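Local atomic coordinates of uncharacterized protein (Legionella longbeachae NSW150, PDB entry 4JZA), a protein that is a Legionella phosphoinositide phosphatase that probably hydrolyses the 3-phosphate of phosphatidylinositol 3-phosphate and so may act on lipid metabolism in the pathogen-host interaction. Residues L175-L180 against Q391-D396; P307-V312 against T344-A349; Y778-S783 against V802-K807. All blocks are in the same frame, centred on the assembly; numbering follows the deposited sequence.

Interaction 1 of 3, residues L175-L180 against Q391-D396; sequences LDELTL and QQRHSD
Glu177 and Arg393 reach for each other from opposite directions and make the whole of this contact, bridging two helices whose nearest CA atoms, those of Glu177 and Arg393, are 13.0 Å apart. Glu177 runs out extended beyond CG. The arginine sets off with CG anti to its main-chain nitrogen (chi1 162°), then bends at chi2, which turns its two terminal nitrogens toward the acid. The result is an end-on, two-pronged salt bridge: NH1 of Arg393 donates to OE2 of Glu177 at 2.8 Å, and NH2 of Arg393 donates to OE1 of Glu177 at 2.9 Å. Both oxygens are met on their syn side, although the partner of OE1 stands somewhat out of the carboxylate plane. The flat groups are not coplanar, their planes lying 44° apart, but the carboxyl carbon still sits at the guanidinium edge.

Little of this polar chemistry is left to solvent on the acid side, since Glu177 is buried. Its OE1 takes a second hydrogen bond, from the indole NE1 of Trp309. Arg393 is shared as well: NH2 also bonds to the hydroxyl of Tyr171, and NE to Ser397 OG one turn further along its own helix. Three nitrogens in use should fix the rotation of the guanidinium, and the paired positive charge probably keeps the buried carboxylate ionised.

Helix 172-183 is thereby tied to helix 388-402, with Pro307 packed against Glu177 beside the bridge, while the far side of 388-402 lies on helix 441-454 through Ser395 and Gln392.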
loop_
_atom_site.group_PDB
_atom_site.type_symbol
_atom_site.label_atom_id
_atom_site.label_comp_id
_atom_site.label_asym_id
_atom_site.label_seq_id
_atom_site.Cartn_x
_atom_site.Cartn_y
_atom_site.Cartn_z
ATOM N N LEU A 175 -19.000 5.885 9.170
ATOM C CA LEU A 175 -20.032 5.831 8.118
ATOM C C LEU A 175 -20.656 7.192 7.929
ATOM O O LEU A 175 -20.945 7.577 6.786
ATOM C CB LEU A 175 -21.123 4.793 8.429
ATOM C CG LEU A 175 -20.626 3.361 8.540
ATOM C CD1 LEU A 175 -21.770 2.401 8.727
ATOM C CD2 LEU A 175 -19.877 3.002 7.276
ATOM N N ASP A 176 -20.846 7.917 9.042
ATOM C CA ASP A 176 -21.438 9.246 8.999
ATOM C C ASP A 176 -20.531 10.225 8.307
ATOM O O ASP A 176 -20.970 11.000 7.443
ATOM C CB ASP A 176 -21.739 9.761 10.408
ATOM C CG ASP A 176 -22.870 8.996 11.083
ATOM O OD1 ASP A 176 -23.760 8.411 10.385
ATOM O OD2 ASP A 176 -22.836 8.966 12.329
ATOM N N GLU A 177 -19.250 10.168 8.662
ATOM C CA GLU A 177 -18.251 10.953 7.952
ATOM C C GLU A 177 -18.186 10.636 6.446
ATOM O O GLU A 177 -18.038 11.539 5.639
ATOM C CB GLU A 177 -16.901 10.772 8.599
ATOM C CG GLU A 177 -16.800 11.341 10.012
ATOM C CD GLU A 177 -15.618 10.772 10.766
ATOM O OE1 GLU A 177 -15.011 9.763 10.328
ATOM O OE2 GLU A 177 -15.279 11.326 11.814
ATOM N N LEU A 178 -18.294 9.372 6.052
ATOM C CA LEU A 178 -18.270 9.036 4.629
ATOM C C LEU A 178 -19.474 9.592 3.890
ATOM O O LEU A 178 -19.376 10.087 2.741
ATOM C CB LEU A 178 -18.153 7.529 4.418
ATOM C CG LEU A 178 -16.835 6.921 4.892
ATOM C CD1 LEU A 178 -16.914 5.408 4.836
ATOM C CD2 LEU A 178 -15.637 7.385 4.080
ATOM N N THR A 179 -20.612 9.550 4.561
ATOM C CA THR A 179 -21.834 10.131 4.033
ATOM C C THR A 179 -21.689 11.638 3.804
ATOM O O THR A 179 -22.097 12.123 2.760
ATOM C CB THR A 179 -22.991 9.813 5.003
ATOM O OG1 THR A 179 -23.173 8.391 5.058
ATOM C CG2 THR A 179 -24.311 10.501 4.564
ATOM N N LEU A 180 -21.124 12.370 4.768
ATOM C CA LEU A 180 -20.861 13.785 4.572
ATOM C C LEU A 180 -19.930 14.052 3.353
ATOM O O LEU A 180 -20.162 14.965 2.550
ATOM C CB LEU A 180 -20.210 14.387 5.823
ATOM C CG LEU A 180 -21.113 14.678 7.006
ATOM C CD1 LEU A 180 -20.284 15.081 8.228
ATOM C CD2 LEU A 180 -22.108 15.779 6.663
ATOM N N GLN A 391 -3.608 10.995 14.540
ATOM C CA GLN A 391 -2.846 9.810 14.810
ATOM C C GLN A 391 -3.575 9.015 15.853
ATOM O O GLN A 391 -3.613 7.781 15.805
ATOM C CB GLN A 391 -1.451 10.205 15.274
ATOM C CG GLN A 391 -0.386 9.525 14.468
ATOM C CD GLN A 391 0.962 10.167 14.567
ATOM O OE1 GLN A 391 1.106 11.339 14.261
ATOM N NE2 GLN A 391 1.975 9.385 14.957
ATOM N N GLN A 392 -4.196 9.748 16.778
ATOM C CA GLN A 392 -4.989 9.168 17.861
ATOM C C GLN A 392 -6.404 8.755 17.439
ATOM O O GLN A 392 -7.009 7.891 18.052
ATOM C CB GLN A 392 -5.083 10.159 19.025
ATOM C CG GLN A 392 -3.744 10.436 19.699
ATOM C CD GLN A 392 -3.830 11.440 20.869
ATOM O OE1 GLN A 392 -2.814 11.965 21.315
ATOM N NE2 GLN A 392 -5.041 11.699 21.368
ATOM N N ARG A 393 -6.981 9.416 16.455
ATOM C CA ARG A 393 -8.292 8.998 15.996
ATOM C C ARG A 393 -8.118 7.600 15.408
ATOM O O ARG A 393 -8.956 6.753 15.641
ATOM C CB ARG A 393 -8.870 9.980 14.973
ATOM C CG ARG A 393 -10.012 9.467 14.122
ATOM C CD ARG A 393 -11.229 9.188 14.940
ATOM N NE ARG A 393 -12.202 8.482 14.115
ATOM C CZ ARG A 393 -12.997 9.057 13.233
ATOM N NH1 ARG A 393 -12.966 10.373 13.065
ATOM N NH2 ARG A 393 -13.861 8.324 12.547
ATOM N N HIS A 394 -7.025 7.366 14.663
ATOM C CA HIS A 394 -6.668 6.027 14.170
ATOM C C HIS A 394 -6.477 4.974 15.283
ATOM O O HIS A 394 -7.111 3.904 15.261
ATOM C CB HIS A 394 -5.412 6.096 13.293
ATOM C CG HIS A 394 -5.660 6.660 11.940
ATOM N ND1 HIS A 394 -5.669 5.880 10.808
ATOM C CD2 HIS A 394 -5.937 7.919 11.530
ATOM C CE1 HIS A 394 -5.917 6.640 9.755
ATOM N NE2 HIS A 394 -6.093 7.881 10.165
ATOM N N SER A 395 -5.601 5.256 16.242
ATOM C CA SER A 395 -5.356 4.281 17.279
ATOM C C SER A 395 -6.588 4.057 18.143
ATOM O O SER A 395 -6.970 2.919 18.416
ATOM C CB SER A 395 -4.119 4.644 18.093
ATOM O OG SER A 395 -4.302 5.843 18.807
ATOM N N ASP A 396 -7.276 5.122 18.523
ATOM C CA ASP A 396 -8.480 4.959 19.369
ATOM C C ASP A 396 -9.542 4.162 18.636
ATOM O O ASP A 396 -10.079 3.174 19.146
ATOM C CB ASP A 396 -9.143 6.310 19.754
ATOM C CG ASP A 396 -8.325 7.177 20.740
ATOM O OD1 ASP A 396 -7.545 6.663 21.582
ATOM O OD2 ASP A 396 -8.513 8.414 20.659
#

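Interaction 2 of 3, residues P307-V312 against T344-A349; sequences PQWYWV and TLPLPA
Pro346 lies squarely over one face of the Trp309 indole, its CG 3.6 Å from the centroid of the five-membered ring and only 4° off the ring normal, a well-centred CH-pi contact; its CD reaches further across, 3.7 Å from CD2 of Trp309. On the opposite face Pro307 CG and Tyr310 CB sit toward the rim, both from the tryptophan's own segment. Leu345 comes in obliquely, touching the far corner of the six-membered ring with CD2 at 3.7 Å from Trp309 CZ3. Trp309 takes a chi1 of 68°, which sets CG between the main-chain nitrogen and carbonyl carbon and stands the indole up against the loop.

That loop bends sharply here: Pro346 is the centre of an inverse gamma turn, closed by a weak bond from Leu347 N to Leu345 O. Beside the rings, a water donates to the carbonyls of both segments, 3.0 Å from Trp309 O and 2.7 Å from Thr344 O, bridging backbones that do not bond directly.

Since the indole NE1 donates to Glu177 OE1 on helix 172-183, the tryptophan combines a satisfied polar edge with a face given over to proline. Direct contact between helix 308-311 and the loop leading to strand 352-359 is apolar and CH-pi, and the polar link between the backbones runs through water, which gives each of two main-chain oxygens a hydrogen bond.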
loop_
_atom_site.group_PDB
_atom_site.type_symbol
_atom_site.label_atom_id
_atom_site.label_comp_id
_atom_site.label_asym_id
_atom_site.label_seq_id
_atom_site.Cartn_x
_atom_site.Cartn_y
_atom_site.Cartn_z
ATOM N N PRO A 307 -14.099 15.672 8.662
ATOM C CA PRO A 307 -13.122 15.307 9.675
ATOM C C PRO A 307 -11.672 15.481 9.271
ATOM O O PRO A 307 -11.317 15.333 8.108
ATOM C CB PRO A 307 -13.411 13.845 9.893
ATOM C CG PRO A 307 -13.951 13.390 8.572
ATOM C CD PRO A 307 -14.757 14.504 8.043
ATOM N N GLN A 308 -10.845 15.793 10.265
ATOM C CA GLN A 308 -9.429 16.090 10.066
ATOM C C GLN A 308 -8.660 14.918 9.437
ATOM O O GLN A 308 -7.770 15.131 8.635
ATOM C CB GLN A 308 -8.838 16.515 11.399
ATOM C CG GLN A 308 -7.446 17.090 11.362
ATOM C CD GLN A 308 -6.934 17.404 12.769
ATOM O OE1 GLN A 308 -7.432 16.866 13.766
ATOM N NE2 GLN A 308 -5.925 18.263 12.857
ATOM N N TRP A 309 -9.016 13.677 9.749
ATOM C CA TRP A 309 -8.390 12.565 9.059
ATOM C C TRP A 309 -8.562 12.635 7.549
ATOM O O TRP A 309 -7.712 12.172 6.821
ATOM C CB TRP A 309 -8.861 11.215 9.579
ATOM C CG TRP A 309 -10.258 10.833 9.322
ATOM C CD1 TRP A 309 -11.250 10.782 10.229
ATOM C CD2 TRP A 309 -10.805 10.368 8.097
ATOM N NE1 TRP A 309 -12.397 10.324 9.651
ATOM C CE2 TRP A 309 -12.146 10.077 8.326
ATOM C CE3 TRP A 309 -10.286 10.160 6.816
ATOM C CZ2 TRP A 309 -12.999 9.591 7.305
ATOM C CZ3 TRP A 309 -11.142 9.671 5.797
ATOM C CH2 TRP A 309 -12.466 9.388 6.060
ATOM N N TYR A 310 -9.658 13.196 7.072
ATOM C CA TYR A 310 -9.920 13.263 5.644
ATOM C C TYR A 310 -8.974 14.265 5.031
ATOM O O TYR A 310 -8.353 13.983 4.001
ATOM C CB TYR A 310 -11.366 13.658 5.371
ATOM C CG TYR A 310 -11.660 13.848 3.948
ATOM C CD1 TYR A 310 -11.695 12.758 3.088
ATOM C CD2 TYR A 310 -11.898 15.118 3.422
ATOM C CE1 TYR A 310 -11.952 12.925 1.734
ATOM C CE2 TYR A 310 -12.158 15.287 2.062
ATOM C CZ TYR A 310 -12.184 14.185 1.216
ATOM O OH TYR A 310 -12.436 14.306 -0.150
ATOM N N TRP A 311 -8.812 15.417 5.678
ATOM C CA TRP A 311 -8.027 16.513 5.068
ATOM C C TRP A 311 -6.524 16.224 4.926
ATOM O O TRP A 311 -5.857 16.823 4.110
ATOM C CB TRP A 311 -8.229 17.840 5.832
ATOM C CG TRP A 311 -9.656 18.378 5.829
ATOM C CD1 TRP A 311 -10.435 18.577 6.907
ATOM C CD2 TRP A 311 -10.439 18.775 4.690
ATOM N NE1 TRP A 311 -11.656 19.061 6.521
ATOM C CE2 TRP A 311 -11.675 19.202 5.162
ATOM C CE3 TRP A 311 -10.195 18.836 3.323
ATOM C CZ2 TRP A 311 -12.675 19.654 4.327
ATOM C CZ3 TRP A 311 -11.199 19.301 2.487
ATOM C CH2 TRP A 311 -12.404 19.715 2.987
ATOM N N VAL A 312 -5.981 15.335 5.732
ATOM C CA VAL A 312 -4.563 14.975 5.594
ATOM C C VAL A 312 -4.300 13.963 4.447
ATOM O O VAL A 312 -3.144 13.763 4.004
ATOM C CB VAL A 312 -3.976 14.488 6.925
ATOM C CG1 VAL A 312 -4.116 15.572 7.979
ATOM C CG2 VAL A 312 -4.656 13.216 7.393
ATOM N N THR A 344 -4.173 4.670 5.836
ATOM C CA THR A 344 -4.493 6.080 5.748
ATOM C C THR A 344 -5.937 6.428 6.179
ATOM O O THR A 344 -6.284 7.608 6.309
ATOM C CB THR A 344 -4.287 6.583 4.316
ATOM O OG1 THR A 344 -5.009 5.770 3.401
ATOM C CG2 THR A 344 -2.857 6.534 3.952
ATOM N N LEU A 345 -6.770 5.408 6.415
ATOM C CA LEU A 345 -8.136 5.621 6.860
ATOM C C LEU A 345 -8.269 5.007 8.253
ATOM O O LEU A 345 -7.652 3.989 8.575
ATOM C CB LEU A 345 -9.100 4.963 5.895
ATOM C CG LEU A 345 -8.997 5.369 4.413
ATOM C CD1 LEU A 345 -9.909 4.478 3.570
ATOM C CD2 LEU A 345 -9.422 6.805 4.211
ATOM N N PRO A 346 -9.078 5.633 9.111
ATOM C CA PRO A 346 -9.084 5.270 10.517
ATOM C C PRO A 346 -10.012 4.114 10.848
ATOM O O PRO A 346 -10.905 4.245 11.646
ATOM C CB PRO A 346 -9.535 6.567 11.193
ATOM C CG PRO A 346 -10.420 7.210 10.200
ATOM C CD PRO A 346 -9.917 6.816 8.841
ATOM N N LEU A 347 -9.767 2.991 10.225
ATOM C CA LEU A 347 -10.428 1.748 10.572
ATOM C C LEU A 347 -9.494 0.604 10.271
ATOM O O LEU A 347 -8.615 0.719 9.463
ATOM C CB LEU A 347 -11.729 1.581 9.803
ATOM C CG LEU A 347 -11.695 1.288 8.306
ATOM C CD1 LEU A 347 -13.108 0.985 7.836
ATOM C CD2 LEU A 347 -11.128 2.474 7.564
ATOM N N PRO A 348 -9.656 -0.500 10.941
ATOM C CA PRO A 348 -8.627 -1.566 10.938
ATOM C C PRO A 348 -8.452 -2.338 9.663
ATOM O O PRO A 348 -9.430 -2.658 8.946
ATOM C CB PRO A 348 -9.140 -2.570 11.966
ATOM C CG PRO A 348 -10.227 -1.881 12.697
ATOM C CD PRO A 348 -10.783 -0.823 11.826
ATOM N N ALA A 349 -7.204 -2.704 9.440
ATOM C CA ALA A 349 -6.838 -3.350 8.210
ATOM C C ALA A 349 -6.600 -4.768 8.489
ATOM O O ALA A 349 -6.206 -5.133 9.603
ATOM C CB ALA A 349 -5.589 -2.740 7.618
HETATM O O HOH W 1 -6.432 9.730 7.978
#

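Interaction 3 of 3, residues Y778-S783 against V802-K807; sequences YGRLRS and VEEWTK
Helices 778-782 and 802-807 run nearly antiparallel, at 162° between their directions, with axes 11.2 Å apart at closest approach and Arg780 opposite Glu804. The arginine and the glutamate meet between the two axes. Arg780 bends at chi2 (-71°) and presents the side of its guanidinium: NE donates to OE1 of Glu804 at 2.9 Å, and NH2 of Arg780 donates to OE2 of Glu804 at 2.7 Å. This is the side-on, two-pronged form of the salt bridge, one nitrogen to each oxygen. OE1 lies in the guanidinium plane, yet the acid is turned steeply against it, the two planes standing 68° apart, and both oxygens are met from above the carboxylate plane.

Next to the ion pair lies the apolar half. Trp805 points the edge of its six-membered ring at Leu781, with CH2 3.8 Å from Leu781 CG, and the two side chains cross at about a right angle. Arg780 and Trp805 slide past each other in opposite directions, bringing CB of the arginine to 4.0 Å from CZ2 of the tryptophan. Behind, Trp805 packs on helix 676-702 and Leu781 on helix 748-761, so this pair packs where helices 772-782, 794-817, 676-702 and 748-761 come together.

A partly exposed charge pair joined by two hydrogen bonds thus flanks a buried leucine-tryptophan contact. With its oxygens approached well out of plane, the bridge probably owes more to charge than to ideal lone-pair geometry, and Ser776 OG on the arginine's helix gives OE1 a second bond.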
loop_
_atom_site.group_PDB
_atom_site.type_symbol
_atom_site.label_atom_id
_atom_site.label_comp_id
_atom_site.label_asym_id
_atom_site.label_seq_id
_atom_site.Cartn_x
_atom_site.Cartn_y
_atom_site.Cartn_z
ATOM N N TYR A 778 9.986 18.508 -39.529
ATOM C CA TYR A 778 10.193 18.502 -38.088
ATOM C C TYR A 778 8.998 19.043 -37.334
ATOM O O TYR A 778 8.518 18.447 -36.345
ATOM C CB TYR A 778 11.416 19.350 -37.706
ATOM C CG TYR A 778 12.783 18.803 -38.092
ATOM C CD1 TYR A 778 12.935 17.579 -38.738
ATOM C CD2 TYR A 778 13.947 19.530 -37.795
ATOM C CE1 TYR A 778 14.189 17.107 -39.077
ATOM C CE2 TYR A 778 15.203 19.049 -38.107
ATOM C CZ TYR A 778 15.325 17.848 -38.760
ATOM O OH TYR A 778 16.575 17.365 -39.080
ATOM N N GLY A 779 8.511 20.190 -37.785
ATOM C CA GLY A 779 7.381 20.853 -37.114
ATOM C C GLY A 779 6.096 20.050 -37.067
ATOM O O GLY A 779 5.427 19.969 -36.067
ATOM N N ARG A 780 5.724 19.458 -38.176
ATOM C CA ARG A 780 4.471 18.696 -38.214
ATOM C C ARG A 780 4.560 17.410 -37.441
ATOM O O ARG A 780 3.634 17.088 -36.679
ATOM C CB ARG A 780 4.077 18.345 -39.649
ATOM C CG ARG A 780 3.748 19.551 -40.481
ATOM C CD ARG A 780 2.451 20.161 -40.058
ATOM N NE ARG A 780 2.201 21.361 -40.824
ATOM C CZ ARG A 780 1.097 22.095 -40.749
ATOM N NH1 ARG A 780 0.138 21.767 -39.952
ATOM N NH2 ARG A 780 0.928 23.132 -41.530
ATOM N N LEU A 781 5.637 16.650 -37.683
ATOM C CA LEU A 781 5.865 15.438 -36.946
ATOM C C LEU A 781 5.918 15.763 -35.466
ATOM O O LEU A 781 5.342 15.051 -34.656
ATOM C CB LEU A 781 7.132 14.756 -37.398
ATOM C CG LEU A 781 6.867 13.963 -38.679
ATOM C CD1 LEU A 781 8.153 13.523 -39.354
ATOM C CD2 LEU A 781 6.025 12.741 -38.404
ATOM N N ARG A 782 6.576 16.842 -35.076
ATOM C CA ARG A 782 6.650 17.110 -33.655
ATOM C C ARG A 782 5.274 17.458 -33.122
ATOM O O ARG A 782 4.945 17.209 -31.952
ATOM C CB ARG A 782 7.685 18.177 -33.353
ATOM C CG ARG A 782 7.837 18.623 -31.898
ATOM C CD ARG A 782 8.669 19.935 -31.829
ATOM N NE ARG A 782 10.062 19.553 -31.699
ATOM C CZ ARG A 782 11.068 19.867 -32.507
ATOM N NH1 ARG A 782 10.983 20.726 -33.555
ATOM N NH2 ARG A 782 12.225 19.342 -32.208
ATOM N N SER A 783 4.416 17.974 -33.976
ATOM C CA SER A 783 3.049 18.316 -33.522
ATOM C C SER A 783 2.244 17.099 -33.028
ATOM O O SER A 783 1.280 17.280 -32.310
ATOM C CB SER A 783 2.273 19.113 -34.575
ATOM O OG SER A 783 1.478 18.300 -35.434
ATOM N N VAL A 802 -0.171 15.961 -44.670
ATOM C CA VAL A 802 -0.036 15.343 -45.986
ATOM C C VAL A 802 -0.238 16.415 -47.054
ATOM O O VAL A 802 0.455 16.431 -48.063
ATOM C CB VAL A 802 -0.984 14.127 -46.229
ATOM C CG1 VAL A 802 -0.877 13.613 -47.657
ATOM C CG2 VAL A 802 -0.649 12.979 -45.285
ATOM N N GLU A 803 -1.163 17.323 -46.840
ATOM C CA GLU A 803 -1.407 18.339 -47.851
ATOM C C GLU A 803 -0.206 19.213 -47.989
ATOM O O GLU A 803 0.254 19.493 -49.116
ATOM C CB GLU A 803 -2.671 19.165 -47.582
ATOM C CG GLU A 803 -3.779 18.850 -48.586
ATOM C CD GLU A 803 -5.186 19.230 -48.093
ATOM O OE1 GLU A 803 -5.316 19.808 -46.980
ATOM O OE2 GLU A 803 -6.170 18.971 -48.844
ATOM N N GLU A 804 0.332 19.620 -46.841
ATOM C CA GLU A 804 1.444 20.510 -46.843
ATOM C C GLU A 804 2.660 19.829 -47.459
ATOM O O GLU A 804 3.333 20.409 -48.314
ATOM C CB GLU A 804 1.728 20.980 -45.455
ATOM C CG GLU A 804 3.046 21.710 -45.308
ATOM C CD GLU A 804 3.094 22.458 -43.999
ATOM O OE1 GLU A 804 3.920 22.151 -43.068
ATOM O OE2 GLU A 804 2.233 23.357 -43.885
ATOM N N TRP A 805 2.933 18.586 -47.084
ATOM C CA TRP A 805 4.101 17.918 -47.666
ATOM C C TRP A 805 3.897 17.628 -49.130
ATOM O O TRP A 805 4.832 17.725 -49.898
ATOM C CB TRP A 805 4.448 16.621 -46.941
ATOM C CG TRP A 805 4.918 16.815 -45.522
ATOM C CD1 TRP A 805 5.348 17.960 -44.946
ATOM C CD2 TRP A 805 5.000 15.808 -44.526
ATOM N NE1 TRP A 805 5.680 17.737 -43.637
ATOM C CE2 TRP A 805 5.479 16.412 -43.359
ATOM C CE3 TRP A 805 4.732 14.452 -44.516
ATOM C CZ2 TRP A 805 5.684 15.704 -42.194
ATOM C CZ3 TRP A 805 4.952 13.760 -43.361
ATOM C CH2 TRP A 805 5.425 14.393 -42.213
ATOM N N THR A 806 2.681 17.275 -49.523
ATOM C CA THR A 806 2.435 16.970 -50.914
ATOM C C THR A 806 2.686 18.211 -51.766
ATOM O O THR A 806 3.280 18.109 -52.811
ATOM C CB THR A 806 1.038 16.376 -51.102
ATOM O OG1 THR A 806 0.974 15.097 -50.437
ATOM C CG2 THR A 806 0.763 16.167 -52.533
ATOM N N LYS A 807 2.270 19.376 -51.297
ATOM C CA LYS A 807 2.518 20.614 -52.022
ATOM C C LYS A 807 4.012 20.925 -52.207
ATOM O O LYS A 807 4.492 21.163 -53.333
ATOM C CB LYS A 807 1.890 21.764 -51.289
ATOM C CG LYS A 807 0.926 22.539 -52.149
ATOM C CD LYS A 807 -0.485 22.451 -51.536
ATOM C CE LYS A 807 -1.518 23.282 -52.299
ATOM N NZ LYS A 807 -2.329 24.121 -51.365
#

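Overall arrangement
Following the chain from the N terminus, interaction 1 starts first of the three, on helix 172-183: helix 388-402 comes back to it, closing a loop of 210 residues that includes the insertion domain. Interaction 2 is nested inside that loop and closes one of 31 residues, where 307-312 meets 344-349 shortly before strand 352-359 of the large mixed sheet. The two contacts touch, their centres about 6 Å apart, and Tyr171 joins them too, bonding to Arg393 and to the carbonyl of Pro346. Interaction 3 follows in series, a short local closure of neighbouring helices in the C-terminal domain, its centre about 57 Å from that of interaction 1 and without contact to either.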